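Local coordinates for protein transcriptional repressor, TetR family (PDB 3ANP) that represses transcription as a TetR-family regulator that controls fatty acid degradation, and binds lauroyl-CoA, a product of fatty acid activation, in its ligand pocket, at residues R23-Q28 with A32-K37; N48-K53 with L57-S62; R99-L104 with L167-Y172. All blocks are in the same frame, centred on the assembly; numbering follows the deposited sequence.

Contact 1. Residues R23-Q28 with A32-K37; sequences RNRGFQ and ATEIAK
E34 OE2 is met by both terminal nitrogens of the R25 guanidinium: R25 NH1 lies 2.7 Å from E34 OE2, in the salt bridge that joins the segments, and R25 NH2 lies 3.1 Å from the same oxygen. The carboxylate does not lie flat against the guanidinium. It comes in from above one face, displaced toward the NH1/NH2 rim, with E34 OE1 over that same face, 3.9 Å above its plane. The two planes are 63° apart, which rules out the coplanar pairing in which each oxygen faces its own nitrogen. The side chains come from opposite directions. R25 leaves the last turn of helix 3-25 pointing toward the other segment and bends at its third torsion (64°), while E34 runs out extended beyond CG from the first turn of helix 32-39. The carboxylate's other oxygen, E34 OE1, takes a hydrogen bond from the backbone N of T31, just ahead of that helix.

Between the two residues the chain turns out of helix 3-25 at G26, whose phi is positive, and F27 then packs inward on L57. On the inner side of helix 32-39, I35 rests on A18, L21 and F22 of helix 3-25, so the ion pair spans the outer rim of a helix pair whose apolar core lies beneath it. Helix 32-39 is the first helix of the predicted helix-turn-helix, and helix 3-25 is the helix that precedes it in TetR-family DNA-binding domains. With R25 exposed and only 82 Å² buried between the segments, solvent would probably screen the charges; the carboxylate, divided between a guanidinium and a helix-start N-H, is likely to be stabilised as an anion.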
loop_
_atom_site.group_PDB
_atom_site.type_symbol
_atom_site.label_atom_id
_atom_site.label_comp_id
_atom_site.label_asym_id
_atom_site.label_seq_id
_atom_site.Cartn_x
_atom_site.Cartn_y
_atom_site.Cartn_z
ATOM N N ARG A 23 20.114 -7.053 -14.264
ATOM C CA ARG A 23 21.076 -6.239 -13.530
ATOM C C ARG A 23 21.913 -5.357 -14.429
ATOM O O ARG A 23 22.054 -4.161 -14.176
ATOM C CB ARG A 23 22.013 -7.129 -12.704
ATOM C CG ARG A 23 21.401 -7.632 -11.411
ATOM C CD ARG A 23 22.360 -8.543 -10.629
ATOM N NE ARG A 23 21.817 -8.847 -9.310
ATOM C CZ ARG A 23 21.468 -10.062 -8.902
ATOM N NH1 ARG A 23 20.971 -10.221 -7.682
ATOM N NH2 ARG A 23 21.622 -11.117 -9.701
ATOM N N ASN A 24 22.470 -5.945 -15.483
ATOM C CA ASN A 24 23.341 -5.214 -16.404
ATOM C C ASN A 24 22.663 -4.292 -17.410
ATOM O O ASN A 24 23.248 -3.291 -17.825
ATOM C CB ASN A 24 24.224 -6.192 -17.188
ATOM C CG ASN A 24 25.256 -6.881 -16.312
ATOM O OD1 ASN A 24 25.691 -6.321 -15.315
ATOM N ND2 ASN A 24 25.662 -8.092 -16.694
ATOM N N ARG A 25 21.438 -4.620 -17.808
ATOM C CA ARG A 25 20.765 -3.824 -18.830
ATOM C C ARG A 25 19.399 -3.263 -18.460
ATOM O O ARG A 25 18.838 -2.464 -19.206
ATOM C CB ARG A 25 20.660 -4.654 -20.117
ATOM C CG ARG A 25 22.034 -5.078 -20.664
ATOM C CD ARG A 25 21.951 -6.058 -21.821
ATOM N NE ARG A 25 21.303 -5.481 -22.994
ATOM C CZ ARG A 25 21.042 -6.152 -24.112
ATOM N NH1 ARG A 25 20.445 -5.543 -25.132
ATOM N NH2 ARG A 25 21.377 -7.434 -24.213
ATOM N N GLY A 26 18.870 -3.668 -17.313
ATOM C CA GLY A 26 17.572 -3.169 -16.899
ATOM C C GLY A 26 16.492 -4.219 -17.111
ATOM O O GLY A 26 16.537 -4.985 -18.086
ATOM N N PHE A 27 15.521 -4.250 -16.202
ATOM C CA PHE A 27 14.433 -5.216 -16.273
ATOM C C PHE A 27 13.524 -5.009 -17.480
ATOM O O PHE A 27 13.299 -5.927 -18.283
ATOM C CB PHE A 27 13.573 -5.154 -15.006
ATOM C CG PHE A 27 12.395 -6.073 -15.049
ATOM C CD1 PHE A 27 12.572 -7.455 -14.958
ATOM C CD2 PHE A 27 11.112 -5.571 -15.282
ATOM C CE1 PHE A 27 11.478 -8.328 -15.111
ATOM C CE2 PHE A 27 10.022 -6.426 -15.433
ATOM C CZ PHE A 27 10.208 -7.812 -15.349
ATOM N N GLN A 28 12.999 -3.795 -17.592
ATOM C CA GLN A 28 12.095 -3.435 -18.675
ATOM C C GLN A 28 12.739 -3.560 -20.047
ATOM O O GLN A 28 12.078 -3.964 -21.003
ATOM C CB GLN A 28 11.595 -1.997 -18.500
ATOM C CG GLN A 28 10.741 -1.753 -17.263
ATOM C CD GLN A 28 9.454 -2.564 -17.266
ATOM O OE1 GLN A 28 8.864 -2.817 -18.324
ATOM N NE2 GLN A 28 9.005 -2.964 -16.080
ATOM N N ALA A 32 12.312 -11.449 -23.459
ATOM C CA ALA A 32 12.279 -12.898 -23.308
ATOM C C ALA A 32 13.238 -13.560 -24.313
ATOM O O ALA A 32 13.868 -14.584 -24.009
ATOM C CB ALA A 32 10.837 -13.411 -23.505
ATOM N N THR A 33 13.368 -12.964 -25.497
ATOM C CA THR A 33 14.255 -13.522 -26.513
ATOM C C THR A 33 15.735 -13.414 -26.099
ATOM O O THR A 33 16.515 -14.333 -26.355
ATOM C CB THR A 33 14.036 -12.845 -27.902
ATOM O OG1 THR A 33 12.706 -13.124 -28.366
ATOM C CG2 THR A 33 15.025 -13.391 -28.932
ATOM N N GLU A 34 16.117 -12.306 -25.460
ATOM C CA GLU A 34 17.500 -12.133 -24.999
ATOM C C GLU A 34 17.801 -13.117 -23.880
ATOM O O GLU A 34 18.884 -13.711 -23.840
ATOM C CB GLU A 34 17.745 -10.707 -24.483
ATOM C CG GLU A 34 17.686 -9.637 -25.555
ATOM C CD GLU A 34 17.884 -8.234 -24.992
ATOM O OE1 GLU A 34 17.324 -7.940 -23.913
ATOM O OE2 GLU A 34 18.581 -7.419 -25.634
ATOM N N ILE A 35 16.851 -13.272 -22.956
ATOM C CA ILE A 35 17.014 -14.211 -21.857
ATOM C C ILE A 35 17.190 -15.629 -22.400
ATOM O O ILE A 35 18.104 -16.354 -21.991
ATOM C CB ILE A 35 15.793 -14.171 -20.890
ATOM C CG1 ILE A 35 15.772 -12.835 -20.128
ATOM C CG2 ILE A 35 15.869 -15.321 -19.888
ATOM C CD1 ILE A 35 14.532 -12.658 -19.262
ATOM N N ALA A 36 16.314 -16.022 -23.322
ATOM C CA ALA A 36 16.365 -17.350 -23.927
ATOM C C ALA A 36 17.732 -17.588 -24.574
ATOM O O ALA A 36 18.375 -18.629 -24.347
ATOM C CB ALA A 36 15.269 -17.485 -24.976
ATOM N N LYS A 37 18.176 -16.625 -25.371
ATOM C CA LYS A 37 19.470 -16.743 -26.040
ATOM C C LYS A 37 20.589 -16.901 -25.015
ATOM O O LYS A 37 21.460 -17.755 -25.173
ATOM C CB LYS A 37 19.744 -15.516 -26.915
ATOM C CG LYS A 37 21.005 -15.632 -27.778
ATOM C CD LYS A 37 21.204 -14.407 -28.665
ATOM C CE LYS A 37 22.291 -14.635 -29.723
ATOM N NZ LYS A 37 23.647 -14.866 -29.141
#

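Contact 2. Residues N48-K53 with L57-S62; sequences NYYPYK and LLDYGS
Y50 reaches across to D59 through a buried ring. Its CB points toward segment 57-62, and CG is turned beside the backbone N (chi1 -69°), which turns the ring to helix 54-77, where the Y50 side chain also touches A55 and V56. Farther along the ring, Y50 CE1 comes within 3.4 Å of D59 OD2 and 3.9 Å from D59 CG, which lies in the ring plane at its edge. Y50 CZ is almost as near, 3.5 Å from D59 OD2. At the tip, Y50 OH donates a hydrogen bond of 2.7 Å to D59 OD2. The hydroxyl meets that oxygen on its anti side, 30° out of the carboxylate plane, and the ring and carboxylate stand nearly perpendicular at 82°.

Y50 is the first residue to depart from helical geometry after helix 43-49, the second helix of the predicted helix-turn-helix and, by the usual TetR plan, its recognition helix. Helix 54-77, which carries D59, leads from the DNA-binding domain into the ligand-binding domain. The Y50 side chain also packs on F15 and makes a cation-pi contact with R11, both of helix 3-25. Two residues on, the ring of Y52 sends its hydroxyl to the side of L58, with Y52 OH 4.4 Å from L58 CD1, while L58 also packs on L126.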
loop_
_atom_site.group_PDB
_atom_site.type_symbol
_atom_site.label_atom_id
_atom_site.label_comp_id
_atom_site.label_asym_id
_atom_site.label_seq_id
_atom_site.Cartn_x
_atom_site.Cartn_y
_atom_site.Cartn_z
ATOM N N ASN A 48 7.767 -21.335 -20.812
ATOM C CA ASN A 48 7.274 -22.525 -20.135
ATOM C C ASN A 48 7.721 -22.488 -18.685
ATOM O O ASN A 48 7.002 -22.938 -17.797
ATOM C CB ASN A 48 7.794 -23.810 -20.802
ATOM C CG ASN A 48 7.130 -24.078 -22.133
ATOM O OD1 ASN A 48 5.956 -23.762 -22.317
ATOM N ND2 ASN A 48 7.865 -24.674 -23.062
ATOM N N TYR A 49 8.903 -21.932 -18.445
ATOM C CA TYR A 49 9.432 -21.851 -17.081
ATOM C C TYR A 49 8.975 -20.599 -16.328
ATOM O O TYR A 49 8.705 -20.662 -15.126
ATOM C CB TYR A 49 10.961 -21.914 -17.120
ATOM C CG TYR A 49 11.467 -23.333 -17.324
ATOM C CD1 TYR A 49 11.797 -24.137 -16.232
ATOM C CD2 TYR A 49 11.545 -23.890 -18.604
ATOM C CE1 TYR A 49 12.193 -25.468 -16.399
ATOM C CE2 TYR A 49 11.943 -25.215 -18.789
ATOM C CZ TYR A 49 12.264 -25.995 -17.679
ATOM O OH TYR A 49 12.657 -27.296 -17.842
ATOM N N TYR A 50 8.892 -19.482 -17.051
ATOM C CA TYR A 50 8.474 -18.178 -16.520
ATOM C C TYR A 50 7.489 -17.567 -17.527
ATOM O O TYR A 50 7.895 -16.965 -18.515
ATOM C CB TYR A 50 9.709 -17.270 -16.356
ATOM C CG TYR A 50 10.643 -17.738 -15.250
ATOM C CD1 TYR A 50 10.313 -17.535 -13.901
ATOM C CD2 TYR A 50 11.831 -18.417 -15.547
ATOM C CE1 TYR A 50 11.128 -17.997 -12.879
ATOM C CE2 TYR A 50 12.664 -18.881 -14.520
ATOM C CZ TYR A 50 12.302 -18.671 -13.191
ATOM O OH TYR A 50 13.084 -19.154 -12.165
ATOM N N PRO A 51 6.181 -17.730 -17.285
ATOM C CA PRO A 51 5.096 -17.230 -18.141
ATOM C C PRO A 51 5.132 -15.739 -18.430
ATOM O O PRO A 51 4.580 -15.283 -19.429
ATOM C CB PRO A 51 3.833 -17.641 -17.381
ATOM C CG PRO A 51 4.268 -18.828 -16.603
ATOM C CD PRO A 51 5.630 -18.423 -16.111
ATOM N N TYR A 52 5.755 -14.975 -17.542
ATOM C CA TYR A 52 5.897 -13.536 -17.736
ATOM C C TYR A 52 7.189 -13.135 -17.029
ATOM O O TYR A 52 7.586 -13.792 -16.067
ATOM C CB TYR A 52 4.662 -12.768 -17.197
ATOM C CG TYR A 52 4.154 -13.206 -15.838
ATOM C CD1 TYR A 52 4.553 -12.549 -14.668
ATOM C CD2 TYR A 52 3.266 -14.277 -15.723
ATOM C CE1 TYR A 52 4.075 -12.947 -13.411
ATOM C CE2 TYR A 52 2.797 -14.687 -14.486
ATOM C CZ TYR A 52 3.203 -14.021 -13.331
ATOM O OH TYR A 52 2.744 -14.453 -12.114
ATOM N N LYS A 53 7.854 -12.090 -17.522
ATOM C CA LYS A 53 9.141 -11.647 -16.959
ATOM C C LYS A 53 9.154 -11.418 -15.443
ATOM O O LYS A 53 10.161 -11.708 -14.777
ATOM C CB LYS A 53 9.623 -10.375 -17.667
ATOM C CG LYS A 53 10.163 -10.577 -19.096
ATOM C CD LYS A 53 10.308 -9.240 -19.838
ATOM C CE LYS A 53 11.140 -8.226 -19.036
ATOM N NZ LYS A 53 11.168 -6.877 -19.706
ATOM N N LEU A 57 11.403 -12.145 -11.199
ATOM C CA LEU A 57 11.618 -11.283 -10.037
ATOM C C LEU A 57 10.942 -11.850 -8.785
ATOM O O LEU A 57 11.471 -11.732 -7.682
ATOM C CB LEU A 57 11.101 -9.869 -10.323
ATOM C CG LEU A 57 11.710 -9.150 -11.532
ATOM C CD1 LEU A 57 10.974 -7.823 -11.746
ATOM C CD2 LEU A 57 13.220 -8.910 -11.315
ATOM N N LEU A 58 9.777 -12.472 -8.942
ATOM C CA LEU A 58 9.105 -13.045 -7.781
ATOM C C LEU A 58 9.960 -14.156 -7.194
ATOM O O LEU A 58 10.039 -14.302 -5.983
ATOM C CB LEU A 58 7.738 -13.597 -8.152
ATOM C CG LEU A 58 6.724 -12.518 -8.548
ATOM C CD1 LEU A 58 5.418 -13.210 -8.910
ATOM C CD2 LEU A 58 6.515 -11.519 -7.404
ATOM N N ASP A 59 10.593 -14.949 -8.054
ATOM C CA ASP A 59 11.464 -16.017 -7.567
ATOM C C ASP A 59 12.585 -15.414 -6.716
ATOM O O ASP A 59 12.932 -15.953 -5.659
ATOM C CB ASP A 59 12.065 -16.795 -8.743
ATOM C CG ASP A 59 11.332 -18.110 -9.017
ATOM O OD1 ASP A 59 10.203 -18.289 -8.500
ATOM O OD2 ASP A 59 11.883 -18.961 -9.755
ATOM N N TYR A 60 13.150 -14.300 -7.180
ATOM C CA TYR A 60 14.224 -13.622 -6.436
ATOM C C TYR A 60 13.684 -13.115 -5.109
ATOM O O TYR A 60 14.292 -13.315 -4.057
ATOM C CB TYR A 60 14.774 -12.435 -7.228
ATOM C CG TYR A 60 15.937 -11.719 -6.558
ATOM C CD1 TYR A 60 16.119 -10.344 -6.721
ATOM C CD2 TYR A 60 16.872 -12.419 -5.792
ATOM C CE1 TYR A 60 17.209 -9.681 -6.137
ATOM C CE2 TYR A 60 17.960 -11.763 -5.202
ATOM C CZ TYR A 60 18.117 -10.397 -5.383
ATOM O OH TYR A 60 19.192 -9.756 -4.811
ATOM N N GLY A 61 12.536 -12.444 -5.160
ATOM C CA GLY A 61 11.933 -11.941 -3.936
ATOM C C GLY A 61 11.690 -13.045 -2.921
ATOM O O GLY A 61 11.914 -12.856 -1.719
ATOM N N SER A 62 11.227 -14.203 -3.385
ATOM C CA SER A 62 10.970 -15.331 -2.488
ATOM C C SER A 62 12.271 -15.791 -1.845
ATOM O O SER A 62 12.295 -16.156 -0.662
ATOM C CB SER A 62 10.333 -16.507 -3.251
ATOM O OG SER A 62 9.067 -16.122 -3.749
#

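Contact 3. Residues R99-L104 with L167-Y172; sequences REKDLL and LRWAAY
K101, in the first turn of helix 101-110, faces A170, near the end of helix 151-172, with the CA atoms of K101 and A170 6.2 Å apart. E100 occupies the N-cap of helix 101-110, directly after helix 82-99, so the chain changes course just before the contact. The K101 side chain carries nearly all the touching. With CG opposite the backbone N (chi1 177°) the methylene chain runs out extended toward helix 151-172, bending only at the last torsion (chi4 -63°). K101 CG rests 3.8 Å from the A170 methyl, CB, and K101 CD lies 3.6 Å from W169 CZ3, so the chain lies across both the A170 methyl and the six-membered end of the indole. The approach to the indole is oblique. K101 CE comes within 2.9 Å of A170 O, a tight CH...O approach, while K101 NZ lies 3.2 Å from A170 O at an angle too poor for a hydrogen bond, and its ion pair with D102 is long. The indole N-H of W169 is used elsewhere, on the carbonyl of R176.

An alanine in place of K101 would strip away the methylenes beyond CB, and W169 CZ3 and the A170 methyl would probably lose their aliphatic cover.

The other flank of helix 151-172 meets the second subunit, where R168 makes a salt bridge to D160 of that subunit and Y172 OH bonds to its N113 carbonyl. A helix packed inward on its own ligand-binding domain and outward on its partner is usual for the dimeric C-terminal domain of TetR-family repressors.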
loop_
_atom_site.group_PDB
_atom_site.type_symbol
_atom_site.label_atom_id
_atom_site.label_comp_id
_atom_site.label_asym_id
_atom_site.label_seq_id
_atom_site.Cartn_x
_atom_site.Cartn_y
_atom_site.Cartn_z
ATOM N N ARG A 99 19.382 -1.465 -1.766
ATOM C CA ARG A 99 20.429 -2.111 -2.562
ATOM C C ARG A 99 19.868 -2.653 -3.880
ATOM O O ARG A 99 20.497 -2.531 -4.932
ATOM C CB ARG A 99 21.065 -3.289 -1.801
ATOM C CG ARG A 99 21.971 -2.916 -0.626
ATOM C CD ARG A 99 22.898 -4.085 -0.227
ATOM N NE ARG A 99 22.165 -5.226 0.329
ATOM C CZ ARG A 99 21.698 -5.277 1.572
ATOM N NH1 ARG A 99 21.032 -6.347 2.004
ATOM N NH2 ARG A 99 21.914 -4.262 2.394
ATOM N N GLU A 100 18.681 -3.248 -3.811
ATOM C CA GLU A 100 18.060 -3.875 -4.975
ATOM C C GLU A 100 16.885 -3.108 -5.572
ATOM O O GLU A 100 16.042 -3.691 -6.248
ATOM C CB GLU A 100 17.608 -5.288 -4.587
ATOM C CG GLU A 100 18.774 -6.211 -4.199
ATOM C CD GLU A 100 19.638 -6.566 -5.396
ATOM O OE1 GLU A 100 19.923 -5.674 -6.221
ATOM O OE2 GLU A 100 20.044 -7.735 -5.519
ATOM N N LYS A 101 16.856 -1.804 -5.343
ATOM C CA LYS A 101 15.785 -0.945 -5.831
ATOM C C LYS A 101 15.319 -1.154 -7.283
ATOM O O LYS A 101 14.123 -1.288 -7.537
ATOM C CB LYS A 101 16.195 0.518 -5.643
ATOM C CG LYS A 101 15.199 1.518 -6.187
ATOM C CD LYS A 101 15.692 2.938 -5.967
ATOM C CE LYS A 101 14.800 3.947 -6.660
ATOM N NZ LYS A 101 14.810 3.755 -8.134
ATOM N N ASP A 102 16.251 -1.156 -8.232
ATOM C CA ASP A 102 15.892 -1.312 -9.646
ATOM C C ASP A 102 15.224 -2.649 -9.993
ATOM O O ASP A 102 14.429 -2.719 -10.935
ATOM C CB ASP A 102 17.120 -1.104 -10.535
ATOM C CG ASP A 102 17.708 0.299 -10.412
ATOM O OD1 ASP A 102 16.944 1.273 -10.203
ATOM O OD2 ASP A 102 18.944 0.425 -10.547
ATOM N N LEU A 103 15.559 -3.710 -9.262
ATOM C CA LEU A 103 14.950 -5.020 -9.498
ATOM C C LEU A 103 13.643 -5.153 -8.719
ATOM O O LEU A 103 12.675 -5.723 -9.208
ATOM C CB LEU A 103 15.879 -6.155 -9.047
ATOM C CG LEU A 103 17.220 -6.299 -9.763
ATOM C CD1 LEU A 103 18.090 -7.313 -9.023
ATOM C CD2 LEU A 103 16.986 -6.736 -11.189
ATOM N N LEU A 104 13.617 -4.644 -7.494
ATOM C CA LEU A 104 12.418 -4.767 -6.683
ATOM C C LEU A 104 11.260 -3.876 -7.117
ATOM O O LEU A 104 10.096 -4.230 -6.907
ATOM C CB LEU A 104 12.737 -4.488 -5.211
ATOM C CG LEU A 104 13.766 -5.410 -4.557
ATOM C CD1 LEU A 104 13.959 -5.002 -3.110
ATOM C CD2 LEU A 104 13.296 -6.855 -4.649
ATOM N N LEU A 167 7.540 0.981 -2.048
ATOM C CA LEU A 167 7.161 1.283 -3.416
ATOM C C LEU A 167 7.244 2.787 -3.686
ATOM O O LEU A 167 7.820 3.211 -4.686
ATOM C CB LEU A 167 5.738 0.774 -3.687
ATOM C CG LEU A 167 5.105 1.162 -5.027
ATOM C CD1 LEU A 167 6.096 0.924 -6.148
ATOM C CD2 LEU A 167 3.830 0.330 -5.237
ATOM N N ARG A 168 6.675 3.597 -2.797
ATOM C CA ARG A 168 6.708 5.036 -2.993
ATOM C C ARG A 168 8.131 5.564 -2.881
ATOM O O ARG A 168 8.525 6.472 -3.611
ATOM C CB ARG A 168 5.781 5.732 -1.999
ATOM C CG ARG A 168 4.304 5.450 -2.329
ATOM C CD ARG A 168 3.356 5.837 -1.208
ATOM N NE ARG A 168 3.194 7.281 -1.081
ATOM C CZ ARG A 168 2.374 7.863 -0.208
ATOM N NH1 ARG A 168 1.641 7.121 0.618
ATOM N NH2 ARG A 168 2.291 9.191 -0.162
ATOM N N TRP A 169 8.907 4.971 -1.984
ATOM C CA TRP A 169 10.292 5.381 -1.816
ATOM C C TRP A 169 11.055 5.143 -3.114
ATOM O O TRP A 169 11.726 6.041 -3.627
ATOM C CB TRP A 169 10.956 4.576 -0.701
ATOM C CG TRP A 169 12.438 4.867 -0.557
ATOM C CD1 TRP A 169 13.011 5.896 0.148
ATOM C CD2 TRP A 169 13.515 4.154 -1.168
ATOM N NE1 TRP A 169 14.380 5.867 0.008
ATOM C CE2 TRP A 169 14.721 4.810 -0.793
ATOM C CE3 TRP A 169 13.587 3.029 -2.000
ATOM C CZ2 TRP A 169 15.985 4.376 -1.224
ATOM C CZ3 TRP A 169 14.858 2.592 -2.434
ATOM C CH2 TRP A 169 16.037 3.273 -2.041
ATOM N N ALA A 170 10.946 3.922 -3.633
ATOM C CA ALA A 170 11.654 3.531 -4.849
ATOM C C ALA A 170 11.175 4.236 -6.102
ATOM O O ALA A 170 11.978 4.587 -6.965
ATOM C CB ALA A 170 11.566 1.993 -5.039
ATOM N N ALA A 171 9.871 4.459 -6.204
ATOM C CA ALA A 171 9.317 5.099 -7.386
ATOM C C ALA A 171 9.330 6.626 -7.399
ATOM O O ALA A 171 9.423 7.238 -8.466
ATOM C CB ALA A 171 7.887 4.617 -7.601
ATOM N N TYR A 172 9.244 7.240 -6.228
ATOM C CA TYR A 172 9.159 8.699 -6.174
ATOM C C TYR A 172 10.158 9.468 -5.322
ATOM O O TYR A 172 10.489 10.595 -5.656
ATOM C CB TYR A 172 7.760 9.106 -5.695
ATOM C CG TYR A 172 6.633 8.337 -6.347
ATOM C CD1 TYR A 172 6.462 8.360 -7.734
ATOM C CD2 TYR A 172 5.742 7.590 -5.581
ATOM C CE1 TYR A 172 5.431 7.659 -8.343
ATOM C CE2 TYR A 172 4.699 6.880 -6.177
ATOM C CZ TYR A 172 4.552 6.920 -7.563
ATOM O OH TYR A 172 3.541 6.220 -8.169
#

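The three contacts step from the DNA-binding domain into the ligand-binding domain. Contacts 1 and 2, with centres about 13 Å apart, share that first domain and are joined where K53 NZ lies 2.7 Å from F27 O, a probable hydrogen bond. Contact 3 lies about 18 Å from contact 2 and 19 Å from contact 1, centre to centre. E100 links it to both: its OE2 lies close to Y60 OH of contact 2, a probable but doubtfully short hydrogen bond, and makes a long, weak ion pair with R23 of contact 1. The bound dodecyl-CoA lies about 8 Å from the L58 side chain and about 12 Å from that of A170.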